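PDB 3PE7: oligogalacturonate lyase, which cleaves short oligogalacturonates, the fragments left by pectin breakdown, through beta-elimination in the cytoplasm, and binds manganese and calcium ions. Local coordinates for residues D100-M105 / V117-A122; V125-W130 / I142-E147; K165-L170 / I183-Q188. All blocks are in the same frame, centred on the assembly; numbering follows the deposited sequence.

Contact 1. Residues D100-M105 / V117-A122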
ATOM      1  N   ASP A 100      -4.288 -16.002   8.390  1.00 16.06           N
ATOM      2  CA  ASP A 100      -3.783 -16.414   9.700  1.00 17.69           C
ATOM      3  C   ASP A 100      -2.335 -16.035   9.950  1.00 18.06           C
ATOM      4  O   ASP A 100      -1.618 -16.730  10.676  1.00 19.44           O
ATOM      5  CB  ASP A 100      -4.050 -17.912   9.939  1.00 18.49           C
ATOM      6  CG  ASP A 100      -5.521 -18.209  10.098  1.00 19.99           C
ATOM      7  OD1 ASP A 100      -6.230 -17.397  10.727  1.00 23.32           O
ATOM      8  OD2 ASP A 100      -5.982 -19.242   9.575  1.00 24.56           O
ATOM      9  N   GLY A 101      -1.909 -14.924   9.348  1.00 17.63           N
ATOM     10  CA  GLY A 101      -0.561 -14.417   9.513  1.00 16.96           C
ATOM     11  C   GLY A 101       0.563 -15.174   8.821  1.00 16.80           C
ATOM     12  O   GLY A 101       1.637 -14.620   8.649  1.00 17.61           O
ATOM     13  N   ARG A 102       0.315 -16.410   8.401  1.00 16.59           N
ATOM     14  CA  ARG A 102       1.402 -17.330   8.010  1.00 16.30           C
ATOM     15  C   ARG A 102       1.233 -17.962   6.625  1.00 15.20           C
ATOM     16  O   ARG A 102       2.213 -18.387   6.008  1.00 15.33           O
ATOM     17  CB  ARG A 102       1.534 -18.464   9.053  1.00 16.74           C
ATOM     18  CG  ARG A 102       0.330 -19.411   9.064  1.00 21.11           C
ATOM     19  CD  ARG A 102       0.101 -20.117  10.393  1.00 28.64           C
ATOM     20  NE  ARG A 102      -1.271 -20.636  10.482  1.00 32.79           N
ATOM     21  CZ  ARG A 102      -1.743 -21.418  11.452  1.00 33.39           C
ATOM     22  NH1 ARG A 102      -0.969 -21.811  12.462  1.00 34.63           N
ATOM     23  NH2 ARG A 102      -3.008 -21.818  11.402  1.00 34.70           N
ATOM     24  N   ASN A 103      -0.004 -18.052   6.156  1.00 14.46           N
ATOM     25  CA  ASN A 103      -0.296 -18.787   4.927  1.00 14.17           C
ATOM     26  C   ASN A 103      -0.517 -17.847   3.752  1.00 14.06           C
ATOM     27  O   ASN A 103      -1.531 -17.139   3.722  1.00 13.69           O
ATOM     28  CB  ASN A 103      -1.558 -19.636   5.109  1.00 13.85           C
ATOM     29  CG  ASN A 103      -1.387 -20.719   6.163  1.00 16.19           C
ATOM     30  OD1 ASN A 103      -0.341 -21.351   6.247  1.00 19.31           O
ATOM     31  ND2 ASN A 103      -2.416 -20.923   6.984  1.00 19.50           N
ATOM     32  N   LEU A 104       0.436 -17.834   2.818  1.00 13.87           N
ATOM     33  CA  LEU A 104       0.267 -17.055   1.596  1.00 14.30           C
ATOM     34  C   LEU A 104      -0.639 -17.853   0.661  1.00 13.78           C
ATOM     35  O   LEU A 104      -0.279 -18.962   0.229  1.00 14.91           O
ATOM     36  CB  LEU A 104       1.629 -16.729   0.960  1.00 14.77           C
ATOM     37  CG  LEU A 104       1.677 -15.688  -0.180  1.00 18.29           C
ATOM     38  CD1 LEU A 104       1.019 -16.178  -1.484  1.00 22.86           C
ATOM     39  CD2 LEU A 104       1.103 -14.328   0.216  1.00 20.11           C
ATOM     40  N   MET A 105      -1.810 -17.295   0.361  1.00 12.55           N
ATOM     41  CA  MET A 105      -2.859 -17.992  -0.374  1.00 12.37           C
ATOM     42  C   MET A 105      -3.000 -17.427  -1.779  1.00 12.90           C
ATOM     43  O   MET A 105      -2.764 -16.236  -1.991  1.00 12.88           O
ATOM     44  CB  MET A 105      -4.221 -17.813   0.313  1.00 12.49           C
ATOM     45  CG  MET A 105      -4.261 -18.133   1.802  1.00 12.19           C
ATOM     46  SD  MET A 105      -3.881 -19.880   2.117  1.00 14.29           S
ATOM     47  CE  MET A 105      -5.208 -20.667   1.231  1.00 13.10           C
ATOM     48  N   VAL A 117       0.219 -21.299  -1.129  1.00 16.90           N
ATOM     49  CA  VAL A 117       1.411 -21.260  -1.961  1.00 17.80           C
ATOM     50  C   VAL A 117       2.664 -21.418  -1.103  1.00 17.90           C
ATOM     51  O   VAL A 117       3.614 -22.110  -1.493  1.00 19.02           O
ATOM     52  CB  VAL A 117       1.479 -19.956  -2.796  1.00 17.83           C
ATOM     53  CG1 VAL A 117       2.803 -19.858  -3.513  1.00 19.42           C
ATOM     54  CG2 VAL A 117       0.317 -19.898  -3.796  1.00 20.21           C
ATOM     55  N   TYR A 118       2.668 -20.779   0.065  1.00 17.40           N
ATOM     56  CA  TYR A 118       3.830 -20.805   0.952  1.00 16.64           C
ATOM     57  C   TYR A 118       3.355 -20.601   2.376  1.00 16.89           C
ATOM     58  O   TYR A 118       2.436 -19.806   2.606  1.00 15.76           O
ATOM     59  CB  TYR A 118       4.852 -19.708   0.576  1.00 16.78           C
ATOM     60  CG  TYR A 118       5.995 -19.513   1.560  1.00 16.30           C
ATOM     61  CD1 TYR A 118       5.997 -18.439   2.458  1.00 15.77           C
ATOM     62  CD2 TYR A 118       7.090 -20.392   1.582  1.00 17.53           C
ATOM     63  CE1 TYR A 118       7.041 -18.241   3.356  1.00 17.53           C
ATOM     64  CE2 TYR A 118       8.159 -20.200   2.483  1.00 17.26           C
ATOM     65  CZ  TYR A 118       8.117 -19.125   3.380  1.00 20.58           C
ATOM     66  OH  TYR A 118       9.162 -18.922   4.271  1.00 18.30           O
ATOM     67  N   GLN A 119       3.973 -21.323   3.315  1.00 16.51           N
ATOM     68  CA  GLN A 119       3.711 -21.120   4.735  1.00 16.90           C
ATOM     69  C   GLN A 119       4.979 -20.663   5.452  1.00 16.76           C
ATOM     70  O   GLN A 119       6.031 -21.315   5.365  1.00 16.27           O
ATOM     71  CB  GLN A 119       3.173 -22.399   5.383  1.00 17.64           C
ATOM     72  CG  GLN A 119       2.897 -22.251   6.870  1.00 19.69           C
ATOM     73  CD  GLN A 119       2.214 -23.460   7.454  1.00 24.15           C
ATOM     74  OE1 GLN A 119       2.870 -24.360   7.966  1.00 26.47           O
ATOM     75  NE2 GLN A 119       0.894 -23.498   7.368  1.00 25.33           N
ATOM     76  N   VAL A 120       4.884 -19.546   6.172  1.00 16.47           N
ATOM     77  CA  VAL A 120       5.994 -19.095   6.988  1.00 16.31           C
ATOM     78  C   VAL A 120       6.262 -20.208   8.011  1.00 17.10           C
ATOM     79  O   VAL A 120       5.327 -20.653   8.685  1.00 17.62           O
ATOM     80  CB  VAL A 120       5.678 -17.764   7.700  1.00 16.03           C
ATOM     81  CG1 VAL A 120       6.849 -17.323   8.581  1.00 14.87           C
ATOM     82  CG2 VAL A 120       5.327 -16.661   6.655  1.00 15.56           C
ATOM     83  N   PRO A 121       7.514 -20.689   8.082  1.00 17.70           N
ATOM     84  CA  PRO A 121       7.783 -21.830   8.982  1.00 18.34           C
ATOM     85  C   PRO A 121       7.680 -21.461  10.470  1.00 18.94           C
ATOM     86  O   PRO A 121       7.704 -20.279  10.818  1.00 18.34           O
ATOM     87  CB  PRO A 121       9.191 -22.306   8.572  1.00 18.32           C
ATOM     88  CG  PRO A 121       9.806 -21.182   7.812  1.00 18.71           C
ATOM     89  CD  PRO A 121       8.696 -20.295   7.288  1.00 17.40           C
ATOM     90  N   ALA A 122       7.559 -22.489  11.316  1.00 19.91           N
ATOM     91  CA  ALA A 122       7.269 -22.370  12.760  1.00 20.39           C
ATOM     92  C   ALA A 122       8.090 -21.374  13.567  1.00 20.67           C
ATOM     93  O   ALA A 122       7.550 -20.699  14.452  1.00 21.16           O
ATOM     94  CB  ALA A 122       7.389 -23.763  13.429  1.00 20.78           C
TER
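L104 and Y118 form the hydrogen-bonded pair of an antiparallel hairpin, strands 103-108 and 114-119, the outer two strands of a four-stranded propeller blade, with 114-119 outermost. Among the backbone bonds, L104 N donates to Y118 O at 2.8 Å and V117 N to L104 O at 2.7 Å. Y118 N adds a weak bond to that same L104 O at 3.5 Å, so two successive residues, V117 and Y118, face one: a classic beta bulge. Towards the loop, V120 N reaches R102 O at 2.9 Å.

The polar side chains of N103 and Q119 lie side by side and point the same way. Q119 NE2 donates to N103 OD1 at 2.7 Å along an almost straight line (175°), lying in the plane of the asparagine carbonyl. The two amide planes are nevertheless turned 32° apart. Because CG of Q119 stands anti to its N (chi1 179°) and the chain runs on extended, its amide comes level with the shorter N103. Amides suit this more exposed face, since each can both donate and accept.

Apolar contact lies on the other side, where L104 CD1 is 4.0 Å from V117 CB. Branched L104 suits this buried place, packing also on F96, V98 and L139. The hairpin thus has unlike faces: an amide pair on one, hydrocarbon around L104 on the other, where tyrosine suits Y118 by burying its ring while its hydroxyl bonds E143 OE2.

Contact 2. Residues V125-W130 / I142-E147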
ATOM      1  N   VAL A 125       7.991 -15.465  12.052  1.00 15.87           N
ATOM      2  CA  VAL A 125       6.719 -14.751  11.941  1.00 15.47           C
ATOM      3  C   VAL A 125       6.801 -13.810  10.727  1.00 15.16           C
ATOM      4  O   VAL A 125       7.743 -13.018  10.610  1.00 15.34           O
ATOM      5  CB  VAL A 125       6.405 -13.922  13.215  1.00 15.53           C
ATOM      6  CG1 VAL A 125       5.020 -13.287  13.121  1.00 15.73           C
ATOM      7  CG2 VAL A 125       6.514 -14.782  14.473  1.00 15.53           C
ATOM      8  N   GLY A 126       5.811 -13.905   9.842  1.00 15.35           N
ATOM      9  CA  GLY A 126       5.722 -12.977   8.712  1.00 15.89           C
ATOM     10  C   GLY A 126       5.524 -11.554   9.221  1.00 16.01           C
ATOM     11  O   GLY A 126       4.735 -11.315  10.139  1.00 16.20           O
ATOM     12  N   TYR A 127       6.260 -10.616   8.634  1.00 16.19           N
ATOM     13  CA  TYR A 127       6.139  -9.201   8.956  1.00 16.14           C
ATOM     14  C   TYR A 127       5.843  -8.376   7.707  1.00 15.93           C
ATOM     15  O   TYR A 127       6.545  -8.472   6.707  1.00 16.28           O
ATOM     16  CB  TYR A 127       7.387  -8.655   9.657  1.00 16.44           C
ATOM     17  CG  TYR A 127       7.330  -7.151   9.816  1.00 17.41           C
ATOM     18  CD1 TYR A 127       8.024  -6.303   8.943  1.00 17.68           C
ATOM     19  CD2 TYR A 127       6.528  -6.568  10.806  1.00 18.33           C
ATOM     20  CE1 TYR A 127       7.946  -4.906   9.070  1.00 18.20           C
ATOM     21  CE2 TYR A 127       6.441  -5.179  10.934  1.00 18.67           C
ATOM     22  CZ  TYR A 127       7.157  -4.361  10.066  1.00 17.87           C
ATOM     23  OH  TYR A 127       7.063  -3.003  10.181  1.00 19.62           O
ATOM     24  N   GLY A 128       4.798  -7.564   7.779  1.00 15.39           N
ATOM     25  CA  GLY A 128       4.418  -6.687   6.664  1.00 14.99           C
ATOM     26  C   GLY A 128       3.824  -7.410   5.463  1.00 14.98           C
ATOM     27  O   GLY A 128       3.255  -8.509   5.581  1.00 15.47           O
ATOM     28  N   THR A 129       3.970  -6.785   4.295  1.00 13.90           N
ATOM     29  CA  THR A 129       3.247  -7.180   3.094  1.00 13.12           C
ATOM     30  C   THR A 129       4.168  -7.929   2.118  1.00 12.36           C
ATOM     31  O   THR A 129       5.284  -7.503   1.891  1.00 12.87           O
ATOM     32  CB  THR A 129       2.648  -5.931   2.404  1.00 13.36           C
ATOM     33  OG1 THR A 129       1.792  -5.244   3.343  1.00 13.21           O
ATOM     34  CG2 THR A 129       1.820  -6.316   1.194  1.00 13.20           C
ATOM     35  N   TRP A 130       3.684  -9.038   1.573  1.00 12.88           N
ATOM     36  CA  TRP A 130       4.415  -9.759   0.515  1.00 12.50           C
ATOM     37  C   TRP A 130       4.130  -9.074  -0.817  1.00 12.58           C
ATOM     38  O   TRP A 130       2.961  -8.770  -1.122  1.00 12.84           O
ATOM     39  CB  TRP A 130       3.966 -11.219   0.469  1.00 13.55           C
ATOM     40  CG  TRP A 130       4.359 -11.962   1.689  1.00 14.61           C
ATOM     41  CD1 TRP A 130       3.693 -11.993   2.879  1.00 19.22           C
ATOM     42  CD2 TRP A 130       5.535 -12.764   1.862  1.00 16.60           C
ATOM     43  NE1 TRP A 130       4.380 -12.779   3.789  1.00 20.67           N
ATOM     44  CE2 TRP A 130       5.514 -13.262   3.188  1.00 18.38           C
ATOM     45  CE3 TRP A 130       6.609 -13.105   1.029  1.00 15.88           C
ATOM     46  CZ2 TRP A 130       6.523 -14.102   3.694  1.00 18.06           C
ATOM     47  CZ3 TRP A 130       7.618 -13.935   1.537  1.00 16.38           C
ATOM     48  CH2 TRP A 130       7.563 -14.425   2.854  1.00 16.91           C
ATOM     49  N   ILE A 142       9.223 -10.126   4.472  1.00 12.56           N
ATOM     50  CA  ILE A 142      10.091 -10.207   5.645  1.00 12.83           C
ATOM     51  C   ILE A 142       9.577 -11.268   6.608  1.00 12.38           C
ATOM     52  O   ILE A 142       8.388 -11.368   6.836  1.00 12.97           O
ATOM     53  CB  ILE A 142      10.164  -8.851   6.399  1.00 12.84           C
ATOM     54  CG1 ILE A 142      10.677  -7.729   5.483  1.00 12.45           C
ATOM     55  CG2 ILE A 142      11.048  -8.946   7.657  1.00 13.55           C
ATOM     56  CD1 ILE A 142      12.063  -7.954   4.902  1.00 13.93           C
ATOM     57  N   GLU A 143      10.493 -12.064   7.150  1.00 12.41           N
ATOM     58  CA  GLU A 143      10.184 -12.946   8.278  1.00 13.21           C
ATOM     59  C   GLU A 143      11.082 -12.588   9.449  1.00 13.17           C
ATOM     60  O   GLU A 143      12.270 -12.292   9.273  1.00 14.04           O
ATOM     61  CB  GLU A 143      10.380 -14.414   7.888  1.00 12.48           C
ATOM     62  CG  GLU A 143       9.377 -14.893   6.830  1.00 13.97           C
ATOM     63  CD  GLU A 143       9.655 -16.291   6.333  1.00 16.35           C
ATOM     64  OE1 GLU A 143      10.623 -16.934   6.819  1.00 17.98           O
ATOM     65  OE2 GLU A 143       8.877 -16.747   5.469  1.00 14.86           O
ATOM     66  N   ILE A 144      10.508 -12.591  10.648  1.00 13.74           N
ATOM     67  CA  ILE A 144      11.244 -12.217  11.858  1.00 14.07           C
ATOM     68  C   ILE A 144      11.296 -13.440  12.766  1.00 14.57           C
ATOM     69  O   ILE A 144      10.312 -14.170  12.872  1.00 15.01           O
ATOM     70  CB  ILE A 144      10.560 -11.031  12.592  1.00 14.57           C
ATOM     71  CG1 ILE A 144      10.450  -9.825  11.635  1.00 13.21           C
ATOM     72  CG2 ILE A 144      11.302 -10.695  13.911  1.00 14.79           C
ATOM     73  CD1 ILE A 144       9.956  -8.493  12.265  1.00 15.93           C
ATOM     74  N   ARG A 145      12.447 -13.688  13.383  1.00 15.17           N
ATOM     75  CA  ARG A 145      12.570 -14.861  14.235  1.00 16.13           C
ATOM     76  C   ARG A 145      11.538 -14.752  15.355  1.00 16.17           C
ATOM     77  O   ARG A 145      11.385 -13.688  15.947  1.00 15.80           O
ATOM     78  CB  ARG A 145      13.989 -14.984  14.803  1.00 17.08           C
ATOM     79  CG  ARG A 145      14.264 -16.363  15.359  1.00 20.77           C
ATOM     80  CD  ARG A 145      15.650 -16.479  15.986  1.00 24.65           C
ATOM     81  NE  ARG A 145      16.730 -16.302  15.015  1.00 24.44           N
ATOM     82  CZ  ARG A 145      17.092 -17.205  14.100  1.00 26.11           C
ATOM     83  NH1 ARG A 145      16.469 -18.375  14.004  1.00 26.38           N
ATOM     84  NH2 ARG A 145      18.102 -16.940  13.277  1.00 25.80           N
ATOM     85  N   ARG A 146      10.825 -15.844  15.617  1.00 16.64           N
ATOM     86  CA  ARG A 146       9.745 -15.829  16.622  1.00 17.95           C
ATOM     87  C   ARG A 146      10.221 -15.301  17.980  1.00 17.33           C
ATOM     88  O   ARG A 146       9.514 -14.534  18.638  1.00 16.87           O
ATOM     89  CB  ARG A 146       9.125 -17.220  16.798  1.00 18.34           C
ATOM     90  CG  ARG A 146       7.987 -17.238  17.833  1.00 21.15           C
ATOM     91  CD  ARG A 146       7.342 -18.599  17.962  1.00 23.26           C
ATOM     92  NE  ARG A 146       6.693 -19.000  16.720  1.00 27.26           N
ATOM     93  CZ  ARG A 146       5.533 -18.523  16.276  1.00 27.66           C
ATOM     94  NH1 ARG A 146       4.868 -17.601  16.960  1.00 29.27           N
ATOM     95  NH2 ARG A 146       5.048 -18.968  15.126  1.00 29.30           N
ATOM     96  N   GLU A 147      11.407 -15.746  18.400  1.00 18.29           N
ATOM     97  CA  GLU A 147      12.036 -15.304  19.649  1.00 19.83           C
ATOM     98  C   GLU A 147      12.140 -13.795  19.756  1.00 18.86           C
ATOM     99  O   GLU A 147      12.095 -13.231  20.862  1.00 19.02           O
ATOM    100  CB  GLU A 147      13.457 -15.863  19.741  1.00 21.09           C
ATOM    101  CG  GLU A 147      13.710 -16.875  20.815  1.00 25.72           C
ATOM    102  CD  GLU A 147      15.192 -16.906  21.169  1.00 31.39           C
ATOM    103  OE1 GLU A 147      15.533 -16.883  22.383  1.00 35.47           O
ATOM    104  OE2 GLU A 147      16.014 -16.911  20.219  1.00 33.18           O
TER
HETATM  105  O   HOH W   1       7.163  -7.722   4.148  1.00 20.44           O
HETATM  106  O   HOH W   2       6.383 -10.675   4.829  1.00 37.48           O
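V125 and I144 make a hydrogen-bonded antiparallel pair in the hairpin of strands 124-132 and 138-145, the first two strands of a four-stranded propeller blade. Further along the first strand, the side chain of Y127 comes within about 12 Å of the bound manganese ion. Two bonds join the first pair, V125 N to I144 O and I144 N to V125 O, each 2.8 Å long. Next comes G126, which sets no side chain opposite E143, and then Y127 N donates to I142 O at 2.9 Å, approaching from above the carbonyl plane. Beyond this point the chain turns a corner at G128, whose positive phi suits glycine, and the strands part. Two waters gather there, each meeting both I142 N and Y127 O, and one of them also T129 O.

On the face carrying V125, Y127, I142 and I144, Y127 CB meets I144 CD1 at 3.7 Å, and I142 CB lies at the edge of the tyrosine ring. Beta-branched valine and isoleucine suit the extended backbone here. The same ring packs edge-to-face with W189. On the other face, E143 OE2 comes to the rim of W130, in its ring plane and 3.7 Å from CH2, with the carboxylate turned 68° from the indole. At the far end V125 CG2 lies over one face of the R146 guanidinium, 4.1 Å from NH1. A bend at chi3 (-64°) folds the arginine back, and its NE bonds A122 O.

Chemically, water bridges I142 N and Y127 O where the strands diverge, and the buried carboxylate of E143 is gripped at both oxygens, OE2 by Y118 OH of the preceding blade and OE1 by R169 NH2 of its own.

Contact 3. Residues K165-L170 / I183-Q188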
ATOM      1  N   LYS A 165      16.895  -4.814  17.944  1.00 18.24           N
ATOM      2  CA  LYS A 165      17.691  -5.411  16.859  1.00 18.46           C
ATOM      3  C   LYS A 165      17.221  -6.816  16.495  1.00 17.75           C
ATOM      4  O   LYS A 165      17.990  -7.792  16.593  1.00 17.99           O
ATOM      5  CB  LYS A 165      19.191  -5.420  17.207  1.00 19.18           C
ATOM      6  CG  LYS A 165      19.837  -4.052  17.185  1.00 22.15           C
ATOM      7  CD  LYS A 165      21.337  -4.148  17.432  1.00 25.04           C
ATOM      8  CE  LYS A 165      21.882  -2.849  17.977  1.00 28.77           C
ATOM      9  NZ  LYS A 165      22.159  -1.829  16.919  1.00 32.36           N
ATOM     10  N   PRO A 166      15.953  -6.937  16.072  1.00 16.27           N
ATOM     11  CA  PRO A 166      15.392  -8.250  15.769  1.00 15.91           C
ATOM     12  C   PRO A 166      16.074  -8.883  14.564  1.00 16.22           C
ATOM     13  O   PRO A 166      16.500  -8.169  13.648  1.00 15.98           O
ATOM     14  CB  PRO A 166      13.938  -7.940  15.412  1.00 16.23           C
ATOM     15  CG  PRO A 166      13.973  -6.497  14.908  1.00 14.65           C
ATOM     16  CD  PRO A 166      15.010  -5.836  15.777  1.00 15.38           C
ATOM     17  N   CYS A 167      16.170 -10.208  14.584  1.00 15.38           N
ATOM     18  CA  CYS A 167      16.690 -10.971  13.461  1.00 15.35           C
ATOM     19  C   CYS A 167      15.619 -11.066  12.374  1.00 15.06           C
ATOM     20  O   CYS A 167      14.580 -11.701  12.559  1.00 14.66           O
ATOM     21  CB  CYS A 167      17.117 -12.361  13.900  1.00 15.03           C
ATOM     22  SG  CYS A 167      17.742 -13.378  12.530  1.00 19.01           S
ATOM     23  N   CYS A 168      15.883 -10.398  11.253  1.00 14.84           N
ATOM     24  CA  CYS A 168      14.973 -10.361  10.128  1.00 15.05           C
ATOM     25  C   CYS A 168      15.646 -10.939   8.903  1.00 14.98           C
ATOM     26  O   CYS A 168      16.826 -10.683   8.662  1.00 14.87           O
ATOM     27  CB  CYS A 168      14.601  -8.908   9.812  1.00 14.53           C
ATOM     28  SG  CYS A 168      13.759  -8.055  11.153  1.00 14.38           S
ATOM     29  N   ARG A 169      14.883 -11.691   8.135  1.00 14.69           N
ATOM     30  CA  ARG A 169      15.340 -12.155   6.842  1.00 15.05           C
ATOM     31  C   ARG A 169      14.395 -11.713   5.725  1.00 15.41           C
ATOM     32  O   ARG A 169      13.170 -11.775   5.838  1.00 15.30           O
ATOM     33  CB  ARG A 169      15.585 -13.676   6.840  1.00 15.43           C
ATOM     34  CG  ARG A 169      14.381 -14.542   7.133  1.00 14.81           C
ATOM     35  CD  ARG A 169      14.805 -16.000   7.368  1.00 15.27           C
ATOM     36  NE  ARG A 169      13.650 -16.890   7.296  1.00 14.19           N
ATOM     37  CZ  ARG A 169      13.694 -18.215   7.333  1.00 17.98           C
ATOM     38  NH1 ARG A 169      14.860 -18.857   7.478  1.00 16.82           N
ATOM     39  NH2 ARG A 169      12.563 -18.905   7.247  1.00 17.24           N
ATOM     40  N   LEU A 170      15.011 -11.244   4.645  1.00 15.23           N
ATOM     41  CA  LEU A 170      14.295 -10.834   3.448  1.00 15.54           C
ATOM     42  C   LEU A 170      14.201 -12.088   2.591  1.00 16.08           C
ATOM     43  O   LEU A 170      15.223 -12.614   2.132  1.00 16.10           O
ATOM     44  CB  LEU A 170      15.106  -9.743   2.740  1.00 15.22           C
ATOM     45  CG  LEU A 170      14.418  -8.873   1.684  1.00 17.08           C
ATOM     46  CD1 LEU A 170      15.419  -7.805   1.225  1.00 19.32           C
ATOM     47  CD2 LEU A 170      13.943  -9.680   0.511  1.00 19.92           C
ATOM     48  N   ILE A 183      17.431 -13.859   0.861  1.00 19.62           N
ATOM     49  CA  ILE A 183      18.201 -12.877   0.104  1.00 19.64           C
ATOM     50  C   ILE A 183      19.173 -12.172   1.053  1.00 19.04           C
ATOM     51  O   ILE A 183      20.316 -11.875   0.693  1.00 19.46           O
ATOM     52  CB  ILE A 183      17.258 -11.842  -0.614  1.00 19.73           C
ATOM     53  CG1 ILE A 183      16.332 -12.541  -1.614  1.00 19.70           C
ATOM     54  CG2 ILE A 183      18.055 -10.757  -1.323  1.00 21.26           C
ATOM     55  CD1 ILE A 183      15.498 -11.557  -2.498  1.00 19.57           C
ATOM     56  N   LEU A 184      18.708 -11.920   2.278  1.00 18.47           N
ATOM     57  CA  LEU A 184      19.446 -11.147   3.269  1.00 17.61           C
ATOM     58  C   LEU A 184      18.942 -11.490   4.664  1.00 17.73           C
ATOM     59  O   LEU A 184      17.740 -11.681   4.867  1.00 17.98           O
ATOM     60  CB  LEU A 184      19.264  -9.641   3.024  1.00 17.75           C
ATOM     61  CG  LEU A 184      19.863  -8.636   4.005  1.00 17.41           C
ATOM     62  CD1 LEU A 184      21.398  -8.613   3.990  1.00 18.37           C
ATOM     63  CD2 LEU A 184      19.296  -7.226   3.731  1.00 16.60           C
ATOM     64  N   GLN A 185      19.862 -11.573   5.621  1.00 17.81           N
ATOM     65  CA  GLN A 185      19.487 -11.785   7.022  1.00 17.88           C
ATOM     66  C   GLN A 185      20.409 -10.967   7.908  1.00 17.58           C
ATOM     67  O   GLN A 185      21.638 -11.069   7.794  1.00 17.61           O
ATOM     68  CB  GLN A 185      19.513 -13.274   7.398  1.00 17.81           C
ATOM     69  CG  GLN A 185      19.118 -13.548   8.859  1.00 19.63           C
ATOM     70  CD  GLN A 185      18.913 -15.020   9.135  1.00 20.53           C
ATOM     71  OE1 GLN A 185      18.184 -15.706   8.408  1.00 22.86           O
ATOM     72  NE2 GLN A 185      19.542 -15.516  10.204  1.00 19.95           N
ATOM     73  N   GLU A 186      19.806 -10.117   8.748  1.00 16.82           N
ATOM     74  CA  GLU A 186      20.528  -9.198   9.630  1.00 16.75           C
ATOM     75  C   GLU A 186      19.809  -9.052  10.960  1.00 16.53           C
ATOM     76  O   GLU A 186      18.596  -9.271  11.034  1.00 16.92           O
ATOM     77  CB  GLU A 186      20.653  -7.801   8.998  1.00 16.72           C
ATOM     78  CG  GLU A 186      21.502  -7.757   7.729  1.00 17.21           C
ATOM     79  CD  GLU A 186      21.617  -6.360   7.126  1.00 18.46           C
ATOM     80  OE1 GLU A 186      20.663  -5.549   7.262  1.00 18.91           O
ATOM     81  OE2 GLU A 186      22.666  -6.082   6.497  1.00 17.36           O
ATOM     82  N   ASN A 187      20.561  -8.668  11.996  1.00 16.20           N
ATOM     83  CA  ASN A 187      19.973  -8.337  13.293  1.00 16.94           C
ATOM     84  C   ASN A 187      19.632  -6.850  13.372  1.00 16.42           C
ATOM     85  O   ASN A 187      20.134  -6.097  14.215  1.00 17.63           O
ATOM     86  CB  ASN A 187      20.891  -8.780  14.435  1.00 16.98           C
ATOM     87  CG  ASN A 187      21.004 -10.291  14.537  1.00 19.50           C
ATOM     88  OD1 ASN A 187      20.199 -11.040  13.973  1.00 19.96           O
ATOM     89  ND2 ASN A 187      22.019 -10.750  15.256  1.00 20.83           N
ATOM     90  N   GLN A 188      18.793  -6.416  12.438  1.00 16.05           N
ATOM     91  CA  GLN A 188      18.179  -5.087  12.505  1.00 15.67           C
ATOM     92  C   GLN A 188      16.825  -5.160  11.807  1.00 14.25           C
ATOM     93  O   GLN A 188      16.586  -6.027  10.973  1.00 14.52           O
ATOM     94  CB  GLN A 188      19.076  -3.978  11.921  1.00 15.60           C
ATOM     95  CG  GLN A 188      19.220  -3.923  10.389  1.00 17.81           C
ATOM     96  CD  GLN A 188      20.302  -2.940   9.949  1.00 17.68           C
ATOM     97  OE1 GLN A 188      20.366  -1.801  10.430  1.00 19.38           O
ATOM     98  NE2 GLN A 188      21.178  -3.386   9.047  1.00 17.84           N
TER
HETATM   99  O   HOH W   3      17.550 -18.202   8.103  1.00 23.40           O
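R169 and Q185 face each other as a non-hydrogen-bonded antiparallel pair, their side chains alongside one another. Starting at CB, R169 meets L184 O at 3.5 Å. Its CG occupies the position between the backbone N and the carbonyl carbon (chi1 61°) and passes Q185 OE1 at 4.2 Å. The chain runs on extended, and CD comes 3.5 Å from Q185 OE1. NE is hydrogen-bonded outside the two segments. At the tip, a water takes a hydrogen from NH1 at 2.8 Å, in the guanidinium plane, and donates to Q185 OE1 at 2.6 Å, linking two flat groups turned 49° apart. NH2 forms a salt bridge with E143 OE1, and W124 makes a cation-pi contact with the arginine. Arginine suits this place because its several N-H groups serve the water, Q185 through that water, and E143 together. The extended Q185 carries NE2 to C167 SG, 3.6 Å away.

Main-chain bonds frame the pair. C168 N donates to E186 O, and E186 N returns a bond to C168 O; L170 N reaches L184 O at 2.8 Å. I183 N also binds L170 O, so I183 and L184 together face L170 in a classic beta bulge. There L170 CD2 packs on I183 CD1 at 3.9 Å.

The hairpin is the outer half of its blade: strand 168-174 lies between 180-186 and 138-145, with C168 touching I144, while L170 and L184 pack on F205 in strand 202-207 of the next blade.

Overall arrangement
The three contacts follow one another along the chain, each closing before the next opens, and each joins the arms of a beta hairpin in the seven-bladed propeller. Contact 1 forms the outer hairpin of one blade; contacts 2 and 3 are the inner and outer hairpins of the next, sharing a sheet in which strands 138-145 and 168-174 are neighbours. Centres of contacts 1 and 2 are about 10 Å apart, as are those of 2 and 3, while 1 and 3 are about 19 Å apart. Contact 2 is therefore the middle member. The chain passes directly from strand 114-119 to strand 124-132, so successive blades are joined by the backbone and by Y118 to E143 and R146 to A122 O.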